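Local coordinates for protein aminotransferase, class I and II (Erwinia tasmaniensis, PDB 5Z0Q) that binds pyridoxal-5'-phosphate as a member of the class I and II aminotransferase family, at residues K167-C172 with L199-D204; H347-S352 with Q379-A384. All coordinates share one frame; numbering follows the deposited sequence.

Contact 1: residues K167-C172 with L199-D204; sequences KLLLLC and LLVCSD. With PLP (pyridoxal-5'-phosphate), chain M.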
loop_
_atom_site.group_PDB
_atom_site.type_symbol
_atom_site.label_atom_id
_atom_site.label_comp_id
_atom_site.label_asym_id
_atom_site.label_seq_id
_atom_site.Cartn_x
_atom_site.Cartn_y
_atom_site.Cartn_z
ATOM N N LYS A 167 6.022 27.097 3.801
ATOM C CA LYS A 167 5.688 26.403 5.040
ATOM C C LYS A 167 6.442 25.087 5.196
ATOM O O LYS A 167 6.854 24.734 6.306
ATOM C CB LYS A 167 4.179 26.154 5.104
ATOM C CG LYS A 167 3.709 25.423 6.353
ATOM C CD LYS A 167 4.084 26.174 7.619
ATOM C CE LYS A 167 3.073 25.912 8.727
ATOM N NZ LYS A 167 2.774 24.461 8.885
ATOM N N LEU A 168 6.628 24.352 4.102
ATOM C CA LEU A 168 7.217 23.018 4.144
ATOM C C LEU A 168 8.434 22.973 3.233
ATOM O O LEU A 168 8.325 23.241 2.033
ATOM C CB LEU A 168 6.194 21.957 3.731
ATOM C CG LEU A 168 6.653 20.499 3.741
ATOM C CD1 LEU A 168 7.156 20.097 5.117
ATOM C CD2 LEU A 168 5.522 19.584 3.296
ATOM N N LEU A 169 9.586 22.627 3.802
ATOM C CA LEU A 169 10.832 22.503 3.056
ATOM C C LEU A 169 11.074 21.033 2.735
ATOM O O LEU A 169 11.163 20.202 3.645
ATOM C CB LEU A 169 12.004 23.079 3.849
ATOM C CG LEU A 169 13.393 22.865 3.241
ATOM C CD1 LEU A 169 13.512 23.577 1.902
ATOM C CD2 LEU A 169 14.481 23.327 4.197
ATOM N N LEU A 170 11.188 20.718 1.447
ATOM C CA LEU A 170 11.390 19.349 0.984
ATOM C C LEU A 170 12.860 19.165 0.625
ATOM O O LEU A 170 13.339 19.727 -0.365
ATOM C CB LEU A 170 10.488 19.046 -0.210
ATOM C CG LEU A 170 8.985 19.233 0.005
ATOM C CD1 LEU A 170 8.220 18.879 -1.256
ATOM C CD2 LEU A 170 8.499 18.398 1.175
ATOM N N LEU A 171 13.571 18.376 1.426
ATOM C CA LEU A 171 14.982 18.097 1.214
ATOM C C LEU A 171 15.173 16.665 0.731
ATOM O O LEU A 171 14.278 15.822 0.834
ATOM C CB LEU A 171 15.789 18.325 2.496
ATOM C CG LEU A 171 15.817 19.751 3.047
ATOM C CD1 LEU A 171 16.700 19.820 4.283
ATOM C CD2 LEU A 171 16.292 20.728 1.984
ATOM N N CYS A 172 16.367 16.400 0.202
ATOM C CA CYS A 172 16.701 15.082 -0.330
ATOM C C CYS A 172 18.190 14.858 -0.112
ATOM O O CYS A 172 19.014 15.453 -0.811
ATOM C CB CYS A 172 16.335 14.982 -1.810
ATOM S SG CYS A 172 16.567 13.349 -2.546
ATOM N N LEU A 199 10.006 26.919 8.923
ATOM C CA LEU A 199 9.501 25.941 7.975
ATOM C C LEU A 199 9.574 24.540 8.568
ATOM O O LEU A 199 10.420 24.250 9.419
ATOM C CB LEU A 199 10.296 25.976 6.667
ATOM C CG LEU A 199 10.388 27.302 5.915
ATOM C CD1 LEU A 199 11.205 27.130 4.645
ATOM C CD2 LEU A 199 9.004 27.832 5.599
ATOM N N LEU A 200 8.677 23.676 8.109
ATOM C CA LEU A 200 8.769 22.252 8.385
ATOM C C LEU A 200 9.612 21.582 7.306
ATOM O O LEU A 200 9.601 21.989 6.141
ATOM C CB LEU A 200 7.377 21.622 8.447
ATOM C CG LEU A 200 6.485 22.134 9.579
ATOM C CD1 LEU A 200 5.069 21.598 9.443
ATOM C CD2 LEU A 200 7.076 21.758 10.930
ATOM N N VAL A 201 10.356 20.556 7.704
ATOM C CA VAL A 201 11.320 19.903 6.829
ATOM C C VAL A 201 10.889 18.463 6.597
ATOM O O VAL A 201 10.495 17.763 7.535
ATOM C CB VAL A 201 12.746 19.959 7.417
ATOM C CG1 VAL A 201 13.743 19.340 6.452
ATOM C CG2 VAL A 201 13.124 21.393 7.739
ATOM N N CYS A 202 10.955 18.027 5.341
ATOM C CA CYS A 202 10.700 16.638 4.964
ATOM C C CYS A 202 11.952 16.129 4.258
ATOM O O CYS A 202 12.172 16.421 3.078
ATOM C CB CYS A 202 9.464 16.518 4.079
ATOM S SG CYS A 202 9.038 14.822 3.616
ATOM N N SER A 203 12.774 15.376 4.984
ATOM C CA SER A 203 14.058 14.901 4.486
ATOM C C SER A 203 13.900 13.486 3.941
ATOM O O SER A 203 13.576 12.560 4.691
ATOM C CB SER A 203 15.112 14.939 5.593
ATOM O OG SER A 203 16.384 14.544 5.108
ATOM N N ASP A 204 14.130 13.326 2.640
ATOM C CA ASP A 204 14.080 12.022 1.989
ATOM C C ASP A 204 15.482 11.430 2.013
ATOM O O ASP A 204 16.379 11.906 1.309
ATOM C CB ASP A 204 13.556 12.152 0.560
ATOM C CG ASP A 204 13.191 10.813 -0.060
ATOM O OD1 ASP A 204 13.884 9.810 0.209
ATOM O OD2 ASP A 204 12.203 10.764 -0.823
HETATM N N1 PLP M . 12.709 8.669 -2.850
HETATM C C2 PLP M . 13.712 8.883 -3.774
HETATM C C2A PLP M . 14.504 10.157 -3.742
HETATM C C3 PLP M . 13.994 7.916 -4.732
HETATM O O3 PLP M . 14.990 8.128 -5.649
HETATM C C4 PLP M . 13.262 6.733 -4.760
HETATM C C4A PLP M . 13.674 5.617 -5.674
HETATM C C5 PLP M . 12.250 6.526 -3.829
HETATM C C6 PLP M . 11.978 7.498 -2.873
HETATM C C5A PLP M . 11.461 5.237 -3.868
HETATM O O4P PLP M . 10.202 5.395 -3.252
HETATM P P PLP M . 9.088 4.246 -3.425
HETATM O O1P PLP M . 8.952 3.894 -4.888
HETATM O O2P PLP M . 7.758 4.734 -2.899
HETATM O O3P PLP M . 9.529 3.030 -2.646
#

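Contact 2: residues H347-S352 with Q379-A384; sequences HGLGFS and QRMTRA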
loop_
_atom_site.group_PDB
_atom_site.type_symbol
_atom_site.label_atom_id
_atom_site.label_comp_id
_atom_site.label_asym_id
_atom_site.label_seq_id
_atom_site.Cartn_x
_atom_site.Cartn_y
_atom_site.Cartn_z
ATOM N N HIS A 347 19.620 5.444 -30.302
ATOM C CA HIS A 347 20.919 4.786 -30.342
ATOM C C HIS A 347 20.995 3.657 -29.319
ATOM O O HIS A 347 22.067 3.362 -28.787
ATOM C CB HIS A 347 22.046 5.794 -30.121
ATOM C CG HIS A 347 22.176 6.805 -31.219
ATOM N ND1 HIS A 347 23.019 6.629 -32.296
ATOM C CD2 HIS A 347 21.569 8.000 -31.407
ATOM C CE1 HIS A 347 22.927 7.673 -33.099
ATOM N NE2 HIS A 347 22.053 8.520 -32.584
ATOM N N GLY A 348 19.857 3.031 -29.029
ATOM C CA GLY A 348 19.825 1.864 -28.167
ATOM C C GLY A 348 20.167 2.116 -26.717
ATOM O O GLY A 348 20.762 1.249 -26.070
ATOM N N LEU A 349 19.805 3.280 -26.182
ATOM C CA LEU A 349 20.105 3.635 -24.800
ATOM C C LEU A 349 18.859 4.231 -24.167
ATOM O O LEU A 349 18.385 5.285 -24.601
ATOM C CB LEU A 349 21.275 4.619 -24.728
ATOM C CG LEU A 349 22.617 4.061 -25.206
ATOM C CD1 LEU A 349 23.578 5.184 -25.559
ATOM C CD2 LEU A 349 23.222 3.147 -24.149
ATOM N N GLY A 350 18.334 3.561 -23.144
ATOM C CA GLY A 350 17.130 4.018 -22.477
ATOM C C GLY A 350 17.393 4.668 -21.135
ATOM O O GLY A 350 17.416 3.992 -20.101
ATOM N N PHE A 351 17.591 5.982 -21.140
ATOM C CA PHE A 351 17.871 6.742 -19.933
ATOM C C PHE A 351 16.590 7.345 -19.371
ATOM O O PHE A 351 15.553 7.406 -20.035
ATOM C CB PHE A 351 18.890 7.850 -20.218
ATOM C CG PHE A 351 20.232 7.346 -20.656
ATOM C CD1 PHE A 351 20.711 6.126 -20.206
ATOM C CD2 PHE A 351 21.016 8.094 -21.520
ATOM C CE1 PHE A 351 21.950 5.661 -20.612
ATOM C CE2 PHE A 351 22.255 7.636 -21.929
ATOM C CZ PHE A 351 22.723 6.417 -21.475
ATOM N N SER A 352 16.676 7.796 -18.122
ATOM C CA SER A 352 15.610 8.588 -17.522
ATOM C C SER A 352 15.720 10.021 -18.026
ATOM O O SER A 352 16.758 10.668 -17.847
ATOM C CB SER A 352 15.690 8.543 -15.998
ATOM O OG SER A 352 15.095 7.364 -15.486
ATOM N N GLN A 379 29.730 1.566 -24.714
ATOM C CA GLN A 379 30.110 1.486 -26.119
ATOM C C GLN A 379 29.019 2.037 -27.028
ATOM O O GLN A 379 29.325 2.634 -28.067
ATOM C CB GLN A 379 30.448 0.042 -26.494
ATOM C CG GLN A 379 30.988 -0.122 -27.907
ATOM C CD GLN A 379 32.211 0.741 -28.178
ATOM O OE1 GLN A 379 32.976 1.061 -27.268
ATOM N NE2 GLN A 379 32.397 1.123 -29.436
ATOM N N ARG A 380 27.749 1.855 -26.657
ATOM C CA ARG A 380 26.672 2.477 -27.421
ATOM C C ARG A 380 26.720 3.996 -27.316
ATOM O O ARG A 380 26.317 4.693 -28.252
ATOM C CB ARG A 380 25.314 1.954 -26.951
ATOM C CG ARG A 380 25.071 0.489 -27.265
ATOM C CD ARG A 380 23.616 0.110 -27.044
ATOM N NE ARG A 380 23.338 -1.260 -27.463
ATOM C CZ ARG A 380 22.120 -1.785 -27.541
ATOM N NH1 ARG A 380 21.060 -1.052 -27.232
ATOM N NH2 ARG A 380 21.961 -3.041 -27.933
ATOM N N MET A 381 27.206 4.524 -26.189
ATOM C CA MET A 381 27.402 5.964 -26.077
ATOM C C MET A 381 28.534 6.435 -26.980
ATOM O O MET A 381 28.413 7.464 -27.653
ATOM C CB MET A 381 27.683 6.347 -24.625
ATOM C CG MET A 381 26.510 6.145 -23.685
ATOM S SD MET A 381 26.927 6.547 -21.980
ATOM C CE MET A 381 27.511 8.229 -22.164
ATOM N N THR A 382 29.646 5.694 -27.002
ATOM C CA THR A 382 30.747 6.036 -27.896
ATOM C C THR A 382 30.317 5.938 -29.354
ATOM O O THR A 382 30.641 6.813 -30.166
ATOM C CB THR A 382 31.945 5.124 -27.627
ATOM O OG1 THR A 382 32.394 5.309 -26.280
ATOM C CG2 THR A 382 33.089 5.438 -28.581
ATOM N N ARG A 383 29.575 4.884 -29.700
ATOM C CA ARG A 383 29.125 4.713 -31.077
ATOM C C ARG A 383 28.128 5.790 -31.485
ATOM O O ARG A 383 28.067 6.160 -32.663
ATOM C CB ARG A 383 28.512 3.323 -31.253
ATOM C CG ARG A 383 28.223 2.943 -32.698
ATOM C CD ARG A 383 27.655 1.534 -32.806
ATOM N NE ARG A 383 28.470 0.554 -32.091
ATOM C CZ ARG A 383 28.101 -0.048 -30.965
ATOM N NH1 ARG A 383 26.922 0.222 -30.422
ATOM N NH2 ARG A 383 28.909 -0.924 -30.383
ATOM N N ALA A 384 27.352 6.312 -30.533
ATOM C CA ALA A 384 26.331 7.302 -30.856
ATOM C C ALA A 384 26.935 8.667 -31.165
ATOM O O ALA A 384 26.465 9.364 -32.072
ATOM C CB ALA A 384 25.328 7.418 -29.707
#

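Contact 1: residues K167-C172 with L199-D204
Two neighbours of the adjoining strand grip Leu169 O: Cys202 N donates to it at 2.8 Å, almost in line with its C=O bond (167° at the oxygen), and the CA of Val201 adds a C-H...O contact at 3.2 Å. Strands 166-172 and 200-204 lie side by side and run parallel. Helix 184-197 links them as a beta-alpha-beta crossover in the large mixed sheet of this PLP-dependent protein, as in other fold-type I aminotransferases. The ladder starts with Leu200 N to Lys167 O at 2.8 Å and goes on through Leu171 N to Cys202 O and Asp204 N to Leu171 O; the bond from Leu169 N to Leu200 O is modelled too short for its length to be trusted. In the last bond Asp204 N stands 46° above the carbonyl plane of Leu171.

On the face of Leu168, Leu170, Leu200 and Cys202 each leucine of 167-172 packs against its own register partner. Leu168 CD1 is laid across the neighbouring strand because CG is anti to the backbone N (chi1 -179°), and it meets Leu200 CB at 3.7 Å. Leu170, turned the other way about chi1, touches Cys202 CB with its CD2 at 3.6 Å. Val108 and Ala107 of helix 101-111 cover this layer. On the other face the isobutyl group of Leu171 passes aslant over Val201, off register, with CD1 against CG1 at 3.7 Å, beneath Gln190 and Ala194 of helix 184-197.

Both strands end at the cofactor pocket. Ser203 OG turns to Glu205, while Cys172 and Asp204 share the face that leads to pyridoxal-5'-phosphate, with Phe128 packed against both. Cys172 SG stands by the methyl carbon C2A of the cofactor, and Asp204 OD2 comes to 3.0 Å from its pyridine nitrogen N1.

Contact 2: residues H347-S352 with Q379-A384
His347 lays one face of its imidazole on Ala384: the CB methyl sits 3.8 Å from the ring centroid, 29° off the normal, a CH-pi contact, and is nearest to CG of the ring. Tyr389 meets the same ring edge-to-face. Gly348, with its positive phi, is the C' residue of a Schellman motif that closes helix 340-345, with Leu349 N bonded back to Phe344 O. The turn presents Gly348 O to Arg380, whose NH1 donates to it at 2.6 Å. The oxygen lies near the guanidinium plane, and the donor sits on a lone pair of the carbonyl. Arg380 gets there by running extended from CG to NE (chi3 175°), and its NH2 forms a salt bridge with Asp34. Leu349 sets its two methyls against successive helix residues, CD2 on Arg380 CB at 3.7 Å and CD1 on Met381 CG at 3.6 Å; its side chain and that of Arg380 slide past each other in opposite directions, while the Met381 chain crosses it at about a right angle. Phe351 comes last, its CZ 4.2 Å from Met381 SD, an oblique approach, while the CB of Leu349 lies over one face of its ring, toward the rim. Segments 349-352 and 379-384 meet nearly crosswise, at 102°, just after helix 340-345 ends, with strand 349-353 flanked by strands 36-38 and 362-364 in the smaller mixed sheet.

How the contacts relate
The two contacts follow one another along the chain and lie on opposite sides of its centre, about 36 Å apart between centres and about 14 Å between nearest atoms, without touching. Contact 1 belongs to the large sheet and joins parallel strands by backbone bonds; contact 2 sets a strand of the smaller sheet against a helix, mainly through side chains. They differ in their relation to pyridoxal-5'-phosphate: contact 1 supplies Cys172 and Asp204 to its pocket, which Tyr66 of the second subunit also reaches, whereas contact 2 provides no pocket residue. Even so, strand 349-353 heads toward the cofactor, and Ser352 OG is 9.9 Å from PLP O3.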